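Local coordinates for protein PrgZ (Enterococcus faecalis, PDB 4FAJ) that acts as an extracellular, membrane-anchored pheromone receptor that binds peptide and, judging by its solute-binding protein family, probably serves peptide transport, at residues Lys391-Ala394 against Glu395-Asp399; Asp347-Ser350 against Leu351-Lys354. All coordinates share one frame; numbering follows the deposited sequence. Where two conformers were deposited one is given.

Contact 1: Lys391-Ala394 against Glu395-Asp399; sequences KKQA and EEYWD
The Tyr397 ring has the backbone O of Gln393 at its edge, near the ring plane and 3.2 Å from Tyr397 CD2. The side-chain OE1 of Gln393 instead stands off that plane on one side, 3.8 Å from Tyr397 CE2, with the amide turned 63° from the ring. Gln393 and Tyr397 are i to i+4 neighbours in the first turns of the alpha helix 391-402, and Tyr397 N bonds to Gln393 O at 2.8 Å. The Tyr397 side chain also touches Asn337 and Lys340 of helix 336-345. Just ahead of the helix, Asn390 OD1 accepts from Gln393 N. Trp398 sends its indole away from the preceding turn, since its CG stands opposite the backbone N (chi1 180°); the side chain is buried against Leu438 and Leu441, and NE1 is satisfied by the carbonyl of Glu439. Ala394 touches Tyr344 and Ala345 of helix 336-345 and Ser437 of helix 421-437, so this side of the helix faces those two helices. Glu396 OE2 bonds to a glycerol molecule, probably from the crystallisation liquor. On a further flank, the extended Glu395 chain passes Lys391 O, with CG at 3.3 Å from it, and meets the bent Lys391 chain in a salt bridge. Lys391 NZ also has a long, weak ion pair with Asp436. The hydrogen bond within the salt bridge is weak, Lys391 NZ standing 3.4 Å from Glu395 OE2.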
loop_
_atom_site.group_PDB
_atom_site.type_symbol
_atom_site.label_atom_id
_atom_site.label_comp_id
_atom_site.label_asym_id
_atom_site.label_seq_id
_atom_site.Cartn_x
_atom_site.Cartn_y
_atom_site.Cartn_z
ATOM N N LYS A 391 -12.781 -26.215 9.815
ATOM C CA LYS A 391 -12.472 -27.321 8.890
ATOM C C LYS A 391 -13.725 -28.083 8.433
ATOM O O LYS A 391 -13.897 -28.340 7.246
ATOM C CB LYS A 391 -11.479 -28.279 9.566
ATOM C CG LYS A 391 -11.115 -29.522 8.776
ATOM C CD LYS A 391 -9.668 -29.528 8.354
ATOM C CE LYS A 391 -9.397 -30.643 7.340
ATOM N NZ LYS A 391 -9.420 -31.971 7.971
ATOM N N LYS A 392 -14.610 -28.421 9.367
ATOM C CA LYS A 392 -15.820 -29.178 9.003
ATOM C C LYS A 392 -16.721 -28.384 8.052
ATOM O O LYS A 392 -17.234 -28.947 7.090
ATOM C CB LYS A 392 -16.605 -29.645 10.234
ATOM C CG LYS A 392 -16.051 -30.929 10.890
ATOM C CD LYS A 392 -14.758 -30.649 11.648
ATOM C CE LYS A 392 -14.128 -31.852 12.293
ATOM N NZ LYS A 392 -12.664 -31.583 12.446
ATOM N N GLN A 393 -16.895 -27.084 8.285
ATOM C CA GLN A 393 -17.689 -26.257 7.352
ATOM C C GLN A 393 -17.012 -26.110 5.976
ATOM O O GLN A 393 -17.686 -26.099 4.951
ATOM C CB GLN A 393 -18.013 -24.870 7.940
ATOM C CG GLN A 393 -19.175 -24.867 8.955
ATOM C CD GLN A 393 -20.481 -25.385 8.380
ATOM O OE1 GLN A 393 -20.697 -25.381 7.160
ATOM N NE2 GLN A 393 -21.362 -25.850 9.259
ATOM N N ALA A 394 -15.688 -26.011 5.966
ATOM C CA ALA A 394 -14.911 -25.992 4.726
ATOM C C ALA A 394 -15.215 -27.228 3.900
ATOM O O ALA A 394 -15.545 -27.127 2.725
ATOM C CB ALA A 394 -13.415 -25.915 5.026
ATOM N N GLU A 395 -15.114 -28.389 4.536
ATOM C CA GLU A 395 -15.365 -29.677 3.883
ATOM C C GLU A 395 -16.783 -29.738 3.337
ATOM O O GLU A 395 -17.019 -30.210 2.229
ATOM C CB GLU A 395 -15.134 -30.827 4.864
ATOM C CG GLU A 395 -13.672 -30.985 5.303
ATOM C CD GLU A 395 -13.464 -32.128 6.298
ATOM O OE1 GLU A 395 -14.418 -32.478 7.029
ATOM O OE2 GLU A 395 -12.340 -32.661 6.353
ATOM N N GLU A 396 -17.733 -29.240 4.115
ATOM C CA GLU A 396 -19.120 -29.264 3.702
ATOM C C GLU A 396 -19.471 -28.288 2.585
ATOM O O GLU A 396 -20.280 -28.617 1.718
ATOM C CB GLU A 396 -20.022 -29.042 4.907
ATOM C CG GLU A 396 -19.904 -30.186 5.906
ATOM C CD GLU A 396 -21.161 -30.404 6.692
ATOM O OE1 GLU A 396 -22.025 -29.503 6.699
ATOM O OE2 GLU A 396 -21.285 -31.483 7.299
ATOM N N TYR A 397 -18.887 -27.092 2.592
ATOM C CA TYR A 397 -19.098 -26.155 1.490
ATOM C C TYR A 397 -18.484 -26.707 0.194
ATOM O O TYR A 397 -19.028 -26.510 -0.893
ATOM C CB TYR A 397 -18.512 -24.774 1.802
ATOM C CG TYR A 397 -19.490 -23.847 2.501
ATOM C CD1 TYR A 397 -20.553 -23.278 1.809
ATOM C CD2 TYR A 397 -19.345 -23.537 3.843
ATOM C CE1 TYR A 397 -21.446 -22.418 2.433
ATOM C CE2 TYR A 397 -20.233 -22.672 4.484
ATOM C CZ TYR A 397 -21.275 -22.121 3.781
ATOM O OH TYR A 397 -22.141 -21.272 4.430
ATOM N N TRP A 398 -17.362 -27.402 0.329
ATOM C CA TRP A 398 -16.704 -28.033 -0.811
ATOM C C TRP A 398 -17.583 -29.145 -1.395
ATOM O O TRP A 398 -17.757 -29.212 -2.605
ATOM C CB TRP A 398 -15.331 -28.568 -0.396
ATOM C CG TRP A 398 -14.559 -29.251 -1.488
ATOM C CD1 TRP A 398 -14.143 -30.553 -1.501
ATOM C CD2 TRP A 398 -14.103 -28.672 -2.720
ATOM N NE1 TRP A 398 -13.457 -30.818 -2.661
ATOM C CE2 TRP A 398 -13.420 -29.687 -3.429
ATOM C CE3 TRP A 398 -14.205 -27.402 -3.292
ATOM C CZ2 TRP A 398 -12.841 -29.467 -4.686
ATOM C CZ3 TRP A 398 -13.626 -27.182 -4.548
ATOM C CH2 TRP A 398 -12.954 -28.212 -5.226
ATOM N N ASP A 399 -18.141 -29.998 -0.541
ATOM C CA ASP A 399 -19.044 -31.063 -0.993
ATOM C C ASP A 399 -20.274 -30.487 -1.697
ATOM O O ASP A 399 -20.736 -31.029 -2.701
ATOM C CB ASP A 399 -19.470 -31.972 0.174
ATOM C CG ASP A 399 -18.352 -32.899 0.643
ATOM O OD1 ASP A 399 -17.387 -33.139 -0.125
ATOM O OD2 ASP A 399 -18.428 -33.401 1.785
#

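Contact 2: Asp347-Ser350 against Leu351-Lys354; sequences DRES and LVKK
The end of the Lys354 side chain meets Ser350 one turn earlier in helix 348-356, whose start is marked by a classical N-cap at Asp347. The cap carboxylate uses both oxygens: OD1 accepts from Ser350 N at 3.3 Å, a nearly straight bond of 167°, and OD2 accepts a hydrogen bond from Ser350 OG at 2.7 Å. Ser350 was deposited in two conformers; the bonds of OG belong to the one described and may not hold in the other. Each donor approaches from well above the carboxylate plane, not within it. At the N-terminal end of the helix, this carboxylate would probably be stabilised in its charged form.

The tight part of the contact faces the protein. Leu351 is buried against Phe429 of helix 421-437 and against Ile530 and Phe531 of strand 528-539, and Val352 also touches Phe531. Val352 has CG2 set between its own backbone N and carbonyl carbon, close against the preceding turn, 3.4 Å from Glu349 O. Arg348, likewise buried, points away from the later turn and bonds through NE to the carbonyl of Pro529.

Glu349, Lys353 and Lys354 are on the solvent side, where the two lysines make contact through aliphatic carbons and a lysine tip along the helix surface. Lys353 lays its CB, CG and CD past Glu349 O, CG coming to 3.1 Å, then bends at its last two torsions and leads its ammonium off. Lys354 behaves differently. At residues 351-354 the helix opens into a wider pi-type turn, and the Lys354 chain, extended beyond CG, runs back alongside Ser350. Given this serine conformer, Lys354 NZ donates to Ser350 OG at 3.0 Å.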
loop_
_atom_site.group_PDB
_atom_site.type_symbol
_atom_site.label_atom_id
_atom_site.label_comp_id
_atom_site.label_asym_id
_atom_site.label_seq_id
_atom_site.Cartn_x
_atom_site.Cartn_y
_atom_site.Cartn_z
ATOM N N ASP A 347 -6.476 -22.048 8.459
ATOM C CA ASP A 347 -6.159 -22.003 9.878
ATOM C C ASP A 347 -5.210 -20.833 10.119
ATOM O O ASP A 347 -3.984 -20.989 10.126
ATOM C CB ASP A 347 -5.554 -23.322 10.342
ATOM C CG ASP A 347 -5.353 -23.392 11.851
ATOM O OD1 ASP A 347 -5.511 -22.376 12.553
ATOM O OD2 ASP A 347 -5.012 -24.492 12.332
ATOM N N ARG A 348 -5.803 -19.663 10.333
ATOM C CA ARG A 348 -5.043 -18.414 10.470
ATOM C C ARG A 348 -4.154 -18.406 11.712
ATOM O O ARG A 348 -3.030 -17.907 11.658
ATOM C CB ARG A 348 -5.999 -17.220 10.503
ATOM C CG ARG A 348 -6.781 -17.037 9.219
ATOM C CD ARG A 348 -7.903 -16.006 9.364
ATOM N NE ARG A 348 -8.621 -15.833 8.106
ATOM C CZ ARG A 348 -9.505 -16.691 7.602
ATOM N NH1 ARG A 348 -9.825 -17.815 8.247
ATOM N NH2 ARG A 348 -10.087 -16.423 6.440
ATOM N N GLU A 349 -4.649 -18.950 12.826
ATOM C CA GLU A 349 -3.870 -18.951 14.063
ATOM C C GLU A 349 -2.598 -19.777 13.928
ATOM O O GLU A 349 -1.544 -19.364 14.403
ATOM C CB GLU A 349 -4.694 -19.426 15.274
ATOM C CG GLU A 349 -5.897 -18.531 15.618
ATOM C CD GLU A 349 -5.532 -17.082 15.972
ATOM O OE1 GLU A 349 -4.340 -16.769 16.192
ATOM O OE2 GLU A 349 -6.459 -16.249 16.037
ATOM N N SER A 350 -2.685 -20.936 13.279
ATOM C CA SER A 350 -1.493 -21.752 13.029
ATOM C C SER A 350 -0.482 -21.034 12.142
ATOM O O SER A 350 0.722 -21.079 12.406
ATOM C CB SER A 350 -1.869 -23.096 12.409
ATOM O OG SER A 350 -2.531 -23.903 13.360
ATOM N N LEU A 351 -0.964 -20.350 11.110
ATOM C CA LEU A 351 -0.078 -19.577 10.231
ATOM C C LEU A 351 0.711 -18.521 10.999
ATOM O O LEU A 351 1.929 -18.463 10.893
ATOM C CB LEU A 351 -0.884 -18.891 9.119
ATOM C CG LEU A 351 -0.172 -17.909 8.188
ATOM C CD1 LEU A 351 0.840 -18.627 7.335
ATOM C CD2 LEU A 351 -1.204 -17.208 7.309
ATOM N N VAL A 352 0.018 -17.702 11.780
ATOM C CA VAL A 352 0.676 -16.584 12.463
ATOM C C VAL A 352 1.552 -17.050 13.636
ATOM O O VAL A 352 2.606 -16.457 13.893
ATOM C CB VAL A 352 -0.332 -15.498 12.924
ATOM C CG1 VAL A 352 -1.173 -14.972 11.717
ATOM C CG2 VAL A 352 -1.220 -16.016 14.025
ATOM N N LYS A 353 1.130 -18.108 14.329
ATOM C CA LYS A 353 1.894 -18.634 15.475
ATOM C C LYS A 353 3.177 -19.360 15.056
ATOM O O LYS A 353 4.234 -19.188 15.678
ATOM C CB LYS A 353 1.035 -19.597 16.302
ATOM C CG LYS A 353 -0.053 -18.916 17.136
ATOM C CD LYS A 353 -1.029 -19.926 17.774
ATOM C CE LYS A 353 -0.314 -20.970 18.621
ATOM N NZ LYS A 353 0.706 -20.364 19.533
ATOM N N LYS A 354 3.084 -20.165 14.007
ATOM C CA LYS A 354 4.156 -21.085 13.638
ATOM C C LYS A 354 4.977 -20.535 12.492
ATOM O O LYS A 354 6.191 -20.424 12.601
ATOM C CB LYS A 354 3.571 -22.449 13.259
ATOM C CG LYS A 354 2.603 -23.001 14.283
ATOM C CD LYS A 354 1.866 -24.236 13.774
ATOM C CE LYS A 354 0.777 -24.680 14.763
ATOM N NZ LYS A 354 -0.187 -25.669 14.177
#

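In the fold
Contacts 1 and 2 belong to two helices of the same family region, with contact 2 earlier in the chain; their centres are 19 Å apart and their nearest atoms about 8 Å, without touching. Helix 421-437 links them: Ser437 at its end meets Lys391 and Ala394, whereas Phe429 meets Ser350 and Leu351. At the other end of that helix Glu421 binds a zinc ion together with Glu279 and Tyr301. The centre of contact 1 lies 33 Å from the centre of the chain, away from the annotated metal sites. Contact 2, its centre 23 Å from the centre of the chain, lies nearer to metal, the Lys353 side chain being about 6 Å from a bound zinc ion.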